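Local atomic coordinates of protein (hdlp (histone deacetylase-like protein)) (Aquifex aeolicus, PDB entry 1C3P), a protein that probably acts as a zinc-dependent deacetylase of the histone deacetylase family and has been linked to the breakdown of acetoin. Residues I7-Y12 / I47-A52; D36-I41 / E320-K325; L58-E63 / N146-I151; Q76-G81 / N93-A98; L226-F231 / F268-V273. All coordinates share one frame; numbering follows the deposited sequence.

Contact 1: residues I7-Y12 / I47-A52; sequences IGTLDY and IKSRPA
Ile7 and Gly8 pair in parallel with Ile47 and Lys48, the two strands of a beta-alpha-beta unit in which helix 28-37 links strand 4-8 to strand 46-48 at one margin of the sheet. Two backbone bonds make the ladder: Gly8 N gives to Ile47 O at 3.0 Å, and Ser49 N gives to Gly8 O at 3.2 Å. The second donor stands well above the carbonyl plane of Gly8, 61° out of it. The CA-H groups of Ile7 and Lys48 add weaker contacts to Ile47 O and Gly8 O.

A charged pair spans the edge: Lys48, still in its strand, reaches Asp11 beyond the other strand's end. Lys48 runs extended, its CG anti to the backbone N (chi1 -180°), and bends only at its last torsion, which brings NZ 3.1 Å from Asp11 OD2 in a salt bridge met nearly head-on. The same oxygen takes the hydroxyl of Thr9, with OG1 at 2.8 Å and on the same face of the carboxylate as the lysine. Thr9 OG1 in turn accepts from Asp11 N, closing an ST turn that fixes the acid.

The apolar share is small: Thr9 CG2 lies beside Ser49 CB. Ser49, whose CB points toward 7-12, places OG 3.2 Å from Gly8 CA; this hydroxyl is hydrogen-bonded to Ser109 of helix 98-118, to which Tyr12 OH also bonds.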
# COMPACT_ATOMS: atom_id res chain seq x y z
N ILE A 7 -2.98 -0.54 -13.74
CA ILE A 7 -4.44 -0.61 -13.61
C ILE A 7 -4.92 0.68 -12.96
O ILE A 7 -4.47 1.03 -11.86
CB ILE A 7 -4.88 -1.79 -12.73
CG1 ILE A 7 -4.14 -3.05 -13.16
CG2 ILE A 7 -6.39 -2.04 -12.90
CD1 ILE A 7 -4.59 -4.26 -12.46
N GLY A 8 -5.80 1.41 -13.63
CA GLY A 8 -6.30 2.64 -13.05
C GLY A 8 -7.40 3.31 -13.85
O GLY A 8 -7.83 2.82 -14.90
N THR A 9 -7.88 4.43 -13.32
CA THR A 9 -8.92 5.23 -13.95
C THR A 9 -8.94 6.59 -13.28
O THR A 9 -8.60 6.71 -12.10
CB THR A 9 -10.32 4.62 -13.79
OG1 THR A 9 -11.29 5.57 -14.23
CG2 THR A 9 -10.59 4.28 -12.33
N LEU A 10 -9.34 7.62 -14.02
CA LEU A 10 -9.41 8.96 -13.42
C LEU A 10 -10.63 9.09 -12.51
O LEU A 10 -10.74 10.06 -11.75
CB LEU A 10 -9.46 10.05 -14.51
CG LEU A 10 -8.19 10.33 -15.31
CD1 LEU A 10 -7.07 10.71 -14.35
CD2 LEU A 10 -7.79 9.13 -16.12
N ASP A 11 -11.52 8.10 -12.57
CA ASP A 11 -12.74 8.10 -11.76
C ASP A 11 -12.49 8.12 -10.26
O ASP A 11 -13.36 8.57 -9.49
CB ASP A 11 -13.63 6.91 -12.12
CG ASP A 11 -14.07 6.94 -13.57
OD1 ASP A 11 -14.46 8.03 -14.04
OD2 ASP A 11 -14.05 5.88 -14.24
N TYR A 12 -11.34 7.62 -9.81
CA TYR A 12 -11.04 7.64 -8.39
C TYR A 12 -11.14 9.08 -7.88
O TYR A 12 -11.46 9.32 -6.70
CB TYR A 12 -9.64 7.09 -8.10
CG TYR A 12 -9.49 5.59 -8.31
CD1 TYR A 12 -8.65 5.08 -9.29
CD2 TYR A 12 -10.19 4.69 -7.49
CE1 TYR A 12 -8.48 3.70 -9.46
CE2 TYR A 12 -10.03 3.31 -7.64
CZ TYR A 12 -9.18 2.82 -8.62
OH TYR A 12 -9.00 1.46 -8.75
N ILE A 47 -4.91 -0.32 -18.10
CA ILE A 47 -6.11 -1.16 -18.07
C ILE A 47 -7.09 -0.40 -17.18
O ILE A 47 -6.75 -0.02 -16.06
CB ILE A 47 -5.82 -2.56 -17.45
CG1 ILE A 47 -4.94 -3.37 -18.40
CG2 ILE A 47 -7.13 -3.31 -17.19
CD1 ILE A 47 -5.61 -3.72 -19.72
N LYS A 48 -8.30 -0.16 -17.69
CA LYS A 48 -9.30 0.57 -16.91
C LYS A 48 -9.80 -0.28 -15.75
O LYS A 48 -10.20 -1.42 -15.94
CB LYS A 48 -10.50 0.97 -17.78
CG LYS A 48 -11.58 1.74 -17.03
CD LYS A 48 -12.75 2.10 -17.94
CE LYS A 48 -13.81 2.90 -17.19
NZ LYS A 48 -13.27 4.18 -16.65
N SER A 49 -9.78 0.28 -14.55
CA SER A 49 -10.24 -0.40 -13.35
C SER A 49 -11.72 -0.79 -13.46
O SER A 49 -12.53 -0.05 -14.01
CB SER A 49 -10.10 0.50 -12.12
OG SER A 49 -8.76 0.96 -11.92
N ARG A 50 -12.04 -1.96 -12.91
CA ARG A 50 -13.42 -2.44 -12.87
C ARG A 50 -13.77 -2.70 -11.41
O ARG A 50 -12.89 -2.94 -10.57
CB ARG A 50 -13.57 -3.77 -13.63
CG ARG A 50 -12.94 -5.00 -12.94
CD ARG A 50 -13.28 -6.26 -13.71
NE ARG A 50 -12.60 -7.46 -13.24
CZ ARG A 50 -12.79 -8.05 -12.07
NH1 ARG A 50 -13.66 -7.56 -11.19
NH2 ARG A 50 -12.11 -9.15 -11.78
N PRO A 51 -15.06 -2.63 -11.06
CA PRO A 51 -15.45 -2.90 -9.68
C PRO A 51 -15.24 -4.38 -9.35
O PRO A 51 -15.33 -5.23 -10.24
CB PRO A 51 -16.94 -2.56 -9.68
CG PRO A 51 -17.05 -1.52 -10.78
CD PRO A 51 -16.23 -2.21 -11.85
N ALA A 52 -14.95 -4.68 -8.08
CA ALA A 52 -14.85 -6.07 -7.63
C ALA A 52 -16.31 -6.56 -7.65
O ALA A 52 -17.22 -5.79 -7.34
CB ALA A 52 -14.30 -6.12 -6.21

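Contact 2: residues D36-I41 / E320-K325; sequences DAMNLI and EKLNNK
Ala37 and Lys325 bring their CA atoms to 5.4 Å where the C-terminal end of helix 28-37 meets the N-terminal end of helix 324-332, while Met38 and Asn323 follow with CA atoms 6.4 Å apart. Helix 28-37 ends in a Schellman motif, with Asn39 at positive phi and its N bonded to Asp36 O. Asn323 holds the N-cap position of the other helix.

Ala37 points its methyl at the first part of the Lys325 chain, and CB lies 3.4 Å from Lys325 CG, closer than carbons usually come. Lys325 leaves its backbone with CG anti to N (chi1 -174°), which lays CG and CD along Ala37 before the chain turns at chi3. Lys325 NZ stays 6.6 Å from Asp36 OD2, too far for a salt bridge.

Met38 starts away from helix 324-332 but folds back through bends at chi2 and chi3. The sulfur comes 3.8 Å from Leu322 CD2, and the terminal CE touches both that methyl, at 3.9 Å, and Lys321 O, at 3.7 Å. The thioether thus slants across the leucine. Leu322 also rests on Phe34 of helix 28-37, and Met38 on Pro319 and Ala326.

Asn323 N is buried here and lacks a partner in the model, probably a cost of the junction. What Ala37 against Lys325 and Met38 against Leu322 contribute is chiefly apolar: methyls, methylenes and sulfur fitted between two helix ends.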
# COMPACT_ATOMS: atom_id res chain seq x y z
N ASP A 36 1.08 11.06 -17.42
CA ASP A 36 0.70 11.53 -18.74
C ASP A 36 1.42 12.85 -19.01
O ASP A 36 2.02 13.04 -20.07
CB ASP A 36 -0.81 11.71 -18.85
CG ASP A 36 -1.26 12.16 -20.24
OD1 ASP A 36 -0.84 11.53 -21.24
OD2 ASP A 36 -2.03 13.13 -20.33
N ALA A 37 1.36 13.76 -18.04
CA ALA A 37 2.03 15.06 -18.18
C ALA A 37 3.53 14.88 -18.45
O ALA A 37 4.12 15.65 -19.20
CB ALA A 37 1.80 15.92 -16.91
N MET A 38 4.13 13.85 -17.85
CA MET A 38 5.57 13.53 -18.01
C MET A 38 5.85 12.67 -19.26
O MET A 38 7.01 12.34 -19.55
CB MET A 38 6.09 12.77 -16.78
CG MET A 38 6.08 13.55 -15.49
SD MET A 38 7.44 14.73 -15.46
CE MET A 38 8.83 13.59 -15.54
N ASN A 39 4.78 12.31 -19.96
CA ASN A 39 4.84 11.47 -21.16
C ASN A 39 5.53 10.15 -20.83
O ASN A 39 6.37 9.66 -21.60
CB ASN A 39 5.56 12.18 -22.30
CG ASN A 39 4.91 13.50 -22.65
OD1 ASN A 39 3.71 13.56 -22.85
ND2 ASN A 39 5.71 14.57 -22.71
N LEU A 40 5.16 9.59 -19.68
CA LEU A 40 5.75 8.33 -19.24
C LEU A 40 4.79 7.14 -19.31
O LEU A 40 5.07 6.08 -18.75
CB LEU A 40 6.32 8.46 -17.83
CG LEU A 40 7.54 9.38 -17.70
CD1 LEU A 40 8.03 9.39 -16.26
CD2 LEU A 40 8.65 8.90 -18.61
N ILE A 41 3.68 7.31 -20.01
CA ILE A 41 2.73 6.23 -20.14
C ILE A 41 1.92 6.31 -21.45
O ILE A 41 1.55 7.39 -21.89
CB ILE A 41 1.76 6.18 -18.92
CG1 ILE A 41 0.88 4.94 -19.02
CG2 ILE A 41 0.89 7.43 -18.88
CD1 ILE A 41 1.66 3.69 -19.04
N GLU A 320 15.57 13.28 -15.17
CA GLU A 320 16.06 13.82 -13.92
C GLU A 320 15.22 14.99 -13.43
O GLU A 320 15.20 15.29 -12.25
CB GLU A 320 17.53 14.22 -14.02
CG GLU A 320 17.84 15.29 -15.04
CD GLU A 320 19.30 15.69 -14.99
OE1 GLU A 320 19.73 16.22 -13.94
OE2 GLU A 320 20.02 15.46 -15.98
N LYS A 321 14.47 15.60 -14.34
CA LYS A 321 13.65 16.75 -14.00
C LYS A 321 12.18 16.57 -14.37
O LYS A 321 11.84 15.73 -15.21
CB LYS A 321 14.18 17.96 -14.76
CG LYS A 321 14.09 17.76 -16.28
CD LYS A 321 14.90 16.55 -16.76
CE LYS A 321 14.57 16.18 -18.20
NZ LYS A 321 14.79 17.32 -19.13
N LEU A 322 11.31 17.36 -13.75
CA LEU A 322 9.88 17.34 -14.08
C LEU A 322 9.71 18.39 -15.18
O LEU A 322 10.40 19.41 -15.15
CB LEU A 322 9.02 17.73 -12.89
CG LEU A 322 9.04 16.83 -11.66
CD1 LEU A 322 7.88 17.26 -10.77
CD2 LEU A 322 8.89 15.37 -12.06
N ASN A 323 8.82 18.16 -16.14
CA ASN A 323 8.61 19.14 -17.21
C ASN A 323 7.59 20.15 -16.69
O ASN A 323 7.11 20.02 -15.57
CB ASN A 323 8.05 18.49 -18.47
CG ASN A 323 6.56 18.21 -18.37
OD1 ASN A 323 6.11 17.50 -17.47
ND2 ASN A 323 5.78 18.79 -19.29
N ASN A 324 7.26 21.16 -17.50
CA ASN A 324 6.31 22.18 -17.04
C ASN A 324 4.90 21.68 -16.76
O ASN A 324 4.30 22.05 -15.75
CB ASN A 324 6.25 23.34 -18.04
CG ASN A 324 7.52 24.15 -18.05
OD1 ASN A 324 7.96 24.64 -17.01
ND2 ASN A 324 8.11 24.31 -19.23
N LYS A 325 4.38 20.85 -17.65
CA LYS A 325 3.04 20.33 -17.46
C LYS A 325 2.95 19.63 -16.11
O LYS A 325 1.99 19.82 -15.36
CB LYS A 325 2.72 19.36 -18.60
CG LYS A 325 1.30 18.85 -18.60
CD LYS A 325 0.95 18.23 -19.94
CE LYS A 325 1.10 19.27 -21.06
NZ LYS A 325 0.70 18.75 -22.40

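Contact 3: residues L58-E63 / N146-I151; sequences LLFHTE and NPAVGI. Unlike the reference sequence in segment 146-151: Asn146 (reference Asp).
The turn between helix 54-57 and helix 63-75 of this deacetylase fold packs on the first turns of helix 146-156, with Phe60 set against Ala148 and Val149. The main interaction is CH-pi. Ala148 CB stands over the centre of the Phe60 ring, 3.5 Å from its centroid and only 9° off the normal, so all six ring carbons lie within 4.0 Å of that one methyl. Phe60 has its CG anti to the backbone N (chi1 178°), which swings the ring out flat against the helix.

The ring also serves its own segment, for Phe60 CD2 sits 3.5 Å above the middle of the His61 imidazole. His61 ND1 is buried here and finds no partner in the model. Beside the ring, Phe60 CB meets Val149 CG2 at 4.1 Å. Leu59 CD1 comes to Val149 O at 4.0 Å and, more loosely, to Val149 CG1. An alanine in place of Phe60 would probably leave the Ala148 methyl without its aromatic face and the His61 ring without the carbon that covers it.

Other elements close in around the pair. Helix 173-179 reaches Phe60 through Ala178 and Ala148 through Phe179, Thr107 of helix 98-118 touches Val149, and Leu59 lies along later turns of helix 146-156, against Glu152, Tyr153 and Lys156.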
# COMPACT_ATOMS: atom_id res chain seq x y z
N LEU A 58 -16.82 -11.29 -1.38
CA LEU A 58 -17.14 -12.31 -0.40
C LEU A 58 -16.08 -13.41 -0.29
O LEU A 58 -16.24 -14.34 0.50
CB LEU A 58 -18.52 -12.90 -0.68
CG LEU A 58 -19.64 -11.86 -0.63
CD1 LEU A 58 -20.97 -12.51 -1.01
CD2 LEU A 58 -19.71 -11.22 0.74
N LEU A 59 -15.02 -13.31 -1.08
CA LEU A 59 -13.91 -14.26 -0.93
C LEU A 59 -13.29 -13.99 0.46
O LEU A 59 -12.67 -14.86 1.06
CB LEU A 59 -12.83 -14.03 -2.01
CG LEU A 59 -13.16 -14.40 -3.45
CD1 LEU A 59 -12.05 -13.94 -4.39
CD2 LEU A 59 -13.36 -15.92 -3.56
N PHE A 60 -13.44 -12.76 0.95
CA PHE A 60 -12.91 -12.41 2.27
C PHE A 60 -13.92 -11.79 3.24
O PHE A 60 -14.07 -12.25 4.37
CB PHE A 60 -11.71 -11.46 2.15
CG PHE A 60 -11.15 -11.02 3.49
CD1 PHE A 60 -10.65 -11.95 4.39
CD2 PHE A 60 -11.15 -9.67 3.85
CE1 PHE A 60 -10.14 -11.56 5.63
CE2 PHE A 60 -10.65 -9.26 5.09
CZ PHE A 60 -10.14 -10.22 5.99
N HIS A 61 -14.60 -10.74 2.80
CA HIS A 61 -15.56 -10.06 3.68
C HIS A 61 -16.89 -10.77 3.84
O HIS A 61 -17.29 -11.54 2.97
CB HIS A 61 -15.79 -8.63 3.19
CG HIS A 61 -14.59 -7.76 3.37
ND1 HIS A 61 -13.73 -7.43 2.35
CD2 HIS A 61 -14.09 -7.17 4.49
CE1 HIS A 61 -12.75 -6.68 2.82
NE2 HIS A 61 -12.95 -6.51 4.11
N THR A 62 -17.55 -10.52 4.97
CA THR A 62 -18.86 -11.14 5.22
C THR A 62 -19.97 -10.32 4.58
O THR A 62 -19.85 -9.11 4.41
CB THR A 62 -19.14 -11.29 6.73
OG1 THR A 62 -19.06 -10.01 7.38
CG2 THR A 62 -18.15 -12.24 7.35
N GLU A 63 -21.05 -11.00 4.21
CA GLU A 63 -22.16 -10.34 3.56
C GLU A 63 -22.81 -9.20 4.30
O GLU A 63 -23.13 -8.18 3.69
CB GLU A 63 -23.25 -11.34 3.19
CG GLU A 63 -23.06 -12.03 1.87
CD GLU A 63 -24.35 -12.63 1.36
OE1 GLU A 63 -25.31 -11.85 1.14
OE2 GLU A 63 -24.41 -13.86 1.18
N ASN A 146 -8.30 -5.19 -0.02
CA ASN A 146 -8.04 -5.84 -1.31
C ASN A 146 -6.89 -6.85 -1.22
O ASN A 146 -6.91 -7.87 -1.90
CB ASN A 146 -7.84 -4.79 -2.43
CG ASN A 146 -6.64 -3.93 -2.22
OD1 ASN A 146 -5.60 -4.16 -2.83
ND2 ASN A 146 -6.75 -2.94 -1.32
N PRO A 147 -5.87 -6.58 -0.39
CA PRO A 147 -4.84 -7.63 -0.34
C PRO A 147 -5.44 -8.99 0.10
O PRO A 147 -5.08 -10.05 -0.44
CB PRO A 147 -3.85 -7.08 0.69
CG PRO A 147 -3.94 -5.57 0.43
CD PRO A 147 -5.47 -5.42 0.43
N ALA A 148 -6.35 -8.98 1.08
CA ALA A 148 -6.95 -10.24 1.56
C ALA A 148 -7.88 -10.85 0.52
O ALA A 148 -7.93 -12.07 0.35
CB ALA A 148 -7.71 -10.02 2.88
N VAL A 149 -8.62 -10.00 -0.19
CA VAL A 149 -9.49 -10.48 -1.26
C VAL A 149 -8.59 -11.13 -2.30
O VAL A 149 -8.87 -12.24 -2.77
CB VAL A 149 -10.27 -9.32 -1.91
CG1 VAL A 149 -10.96 -9.77 -3.21
CG2 VAL A 149 -11.31 -8.80 -0.93
N GLY A 150 -7.50 -10.45 -2.63
CA GLY A 150 -6.58 -10.97 -3.63
C GLY A 150 -5.92 -12.29 -3.26
O GLY A 150 -5.77 -13.18 -4.11
N ILE A 151 -5.50 -12.40 -2.01
CA ILE A 151 -4.85 -13.62 -1.54
C ILE A 151 -5.86 -14.77 -1.53
O ILE A 151 -5.51 -15.89 -1.90
CB ILE A 151 -4.24 -13.40 -0.15
CG1 ILE A 151 -3.02 -12.46 -0.28
CG2 ILE A 151 -3.85 -14.75 0.50
CD1 ILE A 151 -2.49 -11.97 1.05

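Contact 4: residues Q76-G81 / N93-A98; sequences QCVPKG and NPVSYA
Val95 pushes its side chain at Gln76, Cys77 and Val78, joining the loops before and after helix 82-86. The two runs of backbone head in nearly opposite directions, 148° apart, yet make no strand pairing.

From CB, which points toward the other loop, the valine forks. CG2, anti to the carbonyl carbon, takes the side of Cys77 and Val78: it rests 3.4 Å from Cys77 O and 3.6 Å from Val78 CG2, the two valines meeting methyl to methyl at a slant. CG1, anti to the backbone N (chi1 168°), goes the other way, toward the Gln76 side chain. The glutamine bends at chi2 to carry its amide past this methyl and on to the CD1 and CE1 side of the Tyr97 ring, amide and ring planes standing 54° apart. Both the orientation of the amide and its close approach to CG1 are doubtful. An alanine instead of Val95 would probably leave Val78 CG2 without its apolar partner and open a gap beside Cys77 O, where a methyl now fills the space between the loops.

Both loops are fastened at helix ends. Gln76, at positive phi, is the C-prime residue of a Schellman motif, with Cys77 N bonded to Ala72 O and Gln76 N to Glu73 O. Ser96 OG accepts from Ala98 N at 3.0 Å, capping the start of helix 98-118. The contact thus lies at the surface, between the end of helix 63-75, whose Glu73 also touches Tyr97, and the beginning of helix 98-118.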
# COMPACT_ATOMS: atom_id res chain seq x y z
N GLN A 76 -26.38 7.56 2.19
CA GLN A 76 -25.53 8.54 2.84
C GLN A 76 -25.88 8.65 4.33
O GLN A 76 -26.30 9.69 4.82
CB GLN A 76 -25.69 9.89 2.13
CG GLN A 76 -24.50 10.80 2.30
CD GLN A 76 -23.26 10.21 1.66
OE1 GLN A 76 -22.92 9.05 1.90
NE2 GLN A 76 -22.56 11.00 0.87
N CYS A 77 -25.69 7.55 5.05
CA CYS A 77 -26.02 7.53 6.47
C CYS A 77 -25.21 6.49 7.20
O CYS A 77 -24.56 5.65 6.60
CB CYS A 77 -27.50 7.19 6.65
SG CYS A 77 -27.90 5.44 6.17
N VAL A 78 -25.27 6.56 8.53
CA VAL A 78 -24.64 5.58 9.38
C VAL A 78 -25.83 4.80 9.93
O VAL A 78 -26.56 5.30 10.80
CB VAL A 78 -23.89 6.22 10.55
CG1 VAL A 78 -23.24 5.14 11.41
CG2 VAL A 78 -22.85 7.19 10.02
N PRO A 79 -26.05 3.59 9.40
CA PRO A 79 -27.17 2.76 9.85
C PRO A 79 -27.06 2.50 11.35
O PRO A 79 -25.97 2.38 11.89
CB PRO A 79 -27.02 1.49 9.00
CG PRO A 79 -26.35 2.04 7.72
CD PRO A 79 -25.27 2.87 8.37
N LYS A 80 -28.21 2.44 12.01
CA LYS A 80 -28.27 2.18 13.44
C LYS A 80 -27.45 0.94 13.78
O LYS A 80 -27.60 -0.11 13.15
CB LYS A 80 -29.73 2.00 13.85
CG LYS A 80 -30.48 1.01 12.97
CD LYS A 80 -31.98 1.08 13.22
CE LYS A 80 -32.77 0.25 12.21
NZ LYS A 80 -34.24 0.30 12.47
N GLY A 81 -26.57 1.07 14.78
CA GLY A 81 -25.73 -0.04 15.20
C GLY A 81 -24.44 -0.25 14.40
O GLY A 81 -23.59 -1.04 14.81
N ASN A 93 -13.24 6.31 9.47
CA ASN A 93 -13.87 5.60 8.35
C ASN A 93 -15.26 6.21 8.16
O ASN A 93 -16.29 5.58 8.42
CB ASN A 93 -13.98 4.12 8.72
CG ASN A 93 -12.68 3.58 9.28
OD1 ASN A 93 -11.64 3.61 8.61
ND2 ASN A 93 -12.72 3.10 10.52
N PRO A 94 -15.30 7.45 7.64
CA PRO A 94 -16.52 8.23 7.39
C PRO A 94 -17.42 7.71 6.30
O PRO A 94 -17.02 6.89 5.49
CB PRO A 94 -15.97 9.60 7.01
CG PRO A 94 -14.53 9.58 7.50
CD PRO A 94 -14.14 8.19 7.13
N VAL A 95 -18.65 8.21 6.29
CA VAL A 95 -19.57 7.87 5.21
C VAL A 95 -19.14 8.72 4.01
O VAL A 95 -18.96 9.93 4.15
CB VAL A 95 -21.02 8.23 5.61
CG1 VAL A 95 -21.94 8.16 4.39
CG2 VAL A 95 -21.52 7.26 6.67
N SER A 96 -18.93 8.10 2.85
CA SER A 96 -18.57 8.82 1.62
C SER A 96 -18.66 7.85 0.44
O SER A 96 -18.83 6.64 0.65
CB SER A 96 -17.15 9.38 1.67
OG SER A 96 -16.21 8.40 1.27
N TYR A 97 -18.53 8.33 -0.79
CA TYR A 97 -18.59 7.40 -1.90
C TYR A 97 -17.29 6.61 -2.10
O TYR A 97 -17.18 5.79 -3.01
CB TYR A 97 -19.04 8.09 -3.20
CG TYR A 97 -20.51 8.45 -3.15
CD1 TYR A 97 -20.94 9.67 -2.62
CD2 TYR A 97 -21.48 7.54 -3.56
CE1 TYR A 97 -22.30 9.97 -2.50
CE2 TYR A 97 -22.84 7.82 -3.44
CZ TYR A 97 -23.25 9.04 -2.92
OH TYR A 97 -24.60 9.31 -2.81
N ALA A 98 -16.31 6.86 -1.25
CA ALA A 98 -15.09 6.08 -1.34
C ALA A 98 -15.34 4.81 -0.55
O ALA A 98 -14.70 3.79 -0.79
CB ALA A 98 -13.92 6.84 -0.71

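Contact 5: residues L226-F231 / F268-V273; sequences LNDNEF and FNLSNV
Asp228, in the first turn of helix 228-245, grips Ser271, the N-cap of helix 272-286, with both carboxylate oxygens. This joins the N-termini of two helices of the alpha/beta deacetylase fold here. OD1 receives Ser271 N on its syn lone pair at 2.9 Å, and OD2 receives Ser271 OG at 2.6 Å, from above the carboxylate plane. OD2 also takes the backbone N of Arg356, while Ser271 OG accepts from Ala274 N, so the serine relays the acid into the cap of its helix. Two backbone N-H groups, a hydroxyl and the two helix starts around the carboxylate would be expected to favour its negative charge.

One backbone bond follows, Asn269 N to Leu226 O at 3.0 Å, in the carbonyl plane. Within 226-231, Asn227 and Glu230 form a capping box: Glu230 N gives to Asn227 OD1, and Asn227 N gives to Glu230 OE1, whose carboxylate reaches Arg361 through OE2.

Outside the polar core, two leucine methyls sit on aromatic faces. Leu226 CD2 stands 3.8 Å from the Phe268 centroid and 4° off the ring normal, the two side chains running alongside each other. The Phe268 side chain is about 7 Å from that of Asp258, a zinc ligand, which places this packing close to the metal site. Leu270 CD1 lies over Phe231, shifted toward the rim, 3.4 Å from Phe231 CG. The other branch of the leucine, CD2, fills in beside the start of helix 228-245, 3.4 Å from Asn227 O.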
# COMPACT_ATOMS: atom_id res chain seq x y z
N LEU A 226 13.79 7.00 11.05
CA LEU A 226 14.43 5.95 10.25
C LEU A 226 15.09 6.51 8.98
O LEU A 226 14.47 7.29 8.26
CB LEU A 226 13.39 4.93 9.81
CG LEU A 226 13.98 3.62 9.30
CD1 LEU A 226 14.48 2.84 10.52
CD2 LEU A 226 12.94 2.79 8.54
N ASN A 227 16.33 6.11 8.70
CA ASN A 227 16.99 6.60 7.49
C ASN A 227 17.03 5.49 6.44
O ASN A 227 16.63 4.35 6.71
CB ASN A 227 18.40 7.15 7.77
CG ASN A 227 19.36 6.10 8.30
OD1 ASN A 227 19.48 5.00 7.75
ND2 ASN A 227 20.09 6.46 9.36
N ASP A 228 17.52 5.82 5.25
CA ASP A 228 17.56 4.85 4.16
C ASP A 228 18.32 3.58 4.43
O ASP A 228 17.88 2.50 4.05
CB ASP A 228 18.12 5.50 2.89
CG ASP A 228 17.20 6.54 2.30
OD1 ASP A 228 16.00 6.54 2.68
OD2 ASP A 228 17.66 7.34 1.45
N ASN A 229 19.49 3.70 5.06
CA ASN A 229 20.30 2.53 5.35
C ASN A 229 19.60 1.61 6.33
O ASN A 229 19.65 0.38 6.19
CB ASN A 229 21.66 2.98 5.88
CG ASN A 229 22.50 3.60 4.79
OD1 ASN A 229 22.99 2.90 3.92
ND2 ASN A 229 22.64 4.93 4.81
N GLU A 230 18.91 2.20 7.30
CA GLU A 230 18.20 1.39 8.28
C GLU A 230 17.03 0.65 7.65
O GLU A 230 16.80 -0.52 7.93
CB GLU A 230 17.73 2.27 9.43
CG GLU A 230 18.88 2.96 10.16
CD GLU A 230 18.39 3.86 11.27
OE1 GLU A 230 17.41 4.59 11.03
OE2 GLU A 230 19.00 3.86 12.36
N PHE A 231 16.29 1.33 6.78
CA PHE A 231 15.15 0.68 6.12
C PHE A 231 15.65 -0.50 5.27
O PHE A 231 15.16 -1.62 5.40
CB PHE A 231 14.40 1.68 5.24
CG PHE A 231 13.12 1.14 4.66
CD1 PHE A 231 12.03 0.85 5.48
CD2 PHE A 231 13.00 0.93 3.29
CE1 PHE A 231 10.84 0.35 4.95
CE2 PHE A 231 11.81 0.43 2.75
CZ PHE A 231 10.73 0.14 3.58
N PHE A 268 9.21 8.16 9.54
CA PHE A 268 10.32 7.65 8.72
C PHE A 268 10.76 8.81 7.82
O PHE A 268 9.93 9.60 7.37
CB PHE A 268 9.86 6.48 7.83
CG PHE A 268 9.63 5.18 8.56
CD1 PHE A 268 9.22 4.04 7.85
CD2 PHE A 268 9.84 5.06 9.94
CE1 PHE A 268 9.03 2.81 8.48
CE2 PHE A 268 9.65 3.82 10.59
CZ PHE A 268 9.25 2.71 9.87
N ASN A 269 12.05 8.91 7.55
CA ASN A 269 12.57 9.98 6.71
C ASN A 269 13.31 9.42 5.51
O ASN A 269 14.46 9.78 5.25
CB ASN A 269 13.53 10.88 7.49
CG ASN A 269 12.88 11.50 8.71
OD1 ASN A 269 11.74 11.96 8.66
ND2 ASN A 269 13.62 11.54 9.82
N LEU A 270 12.66 8.56 4.75
CA LEU A 270 13.31 7.95 3.61
C LEU A 270 13.30 8.82 2.34
O LEU A 270 12.53 9.79 2.23
CB LEU A 270 12.65 6.62 3.28
CG LEU A 270 12.48 5.58 4.40
CD1 LEU A 270 12.09 4.27 3.74
CD2 LEU A 270 13.77 5.41 5.20
N SER A 271 14.15 8.44 1.40
CA SER A 271 14.27 9.08 0.08
C SER A 271 13.50 8.21 -0.92
O SER A 271 13.33 7.01 -0.67
CB SER A 271 15.73 9.14 -0.36
OG SER A 271 16.23 7.84 -0.67
N ASN A 272 13.07 8.80 -2.04
CA ASN A 272 12.33 8.06 -3.10
C ASN A 272 13.24 7.02 -3.71
O ASN A 272 12.78 6.01 -4.23
CB ASN A 272 11.95 8.93 -4.30
CG ASN A 272 10.94 9.97 -4.00
OD1 ASN A 272 10.69 10.84 -4.84
ND2 ASN A 272 10.31 9.89 -2.83
N VAL A 273 14.54 7.33 -3.73
CA VAL A 273 15.51 6.42 -4.32
C VAL A 273 15.72 5.17 -3.47
O VAL A 273 15.96 4.10 -4.00
CB VAL A 273 16.84 7.14 -4.57
CG1 VAL A 273 17.89 6.16 -5.02
CG2 VAL A 273 16.63 8.18 -5.68

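In the fold
Contacts 3 and 5 are the buried ones, and each lays methyl on aromatic face, once in contact 3 and twice in contact 5; contact 5 adds a buried carboxylate and lies nearest the zinc site. Contact 4 is a surface contact made chiefly by Val95 against Gln76, Val78 and their neighbours, and contacts 1 and 2 are partly buried. Contact 1 pairs strands of the sheet and bears the salt bridge, whereas contact 2, at the far end of the same beta-alpha-beta unit's helix 28-37, ties that helix to the late helix 324-332 by methyls and sulfur. Contacts 3, 4 and 5 fall within the sequence span that contact 2 closes. Contacts 3 and 5 lie on opposite sides of the chain's centre, their centres about 32 Å apart.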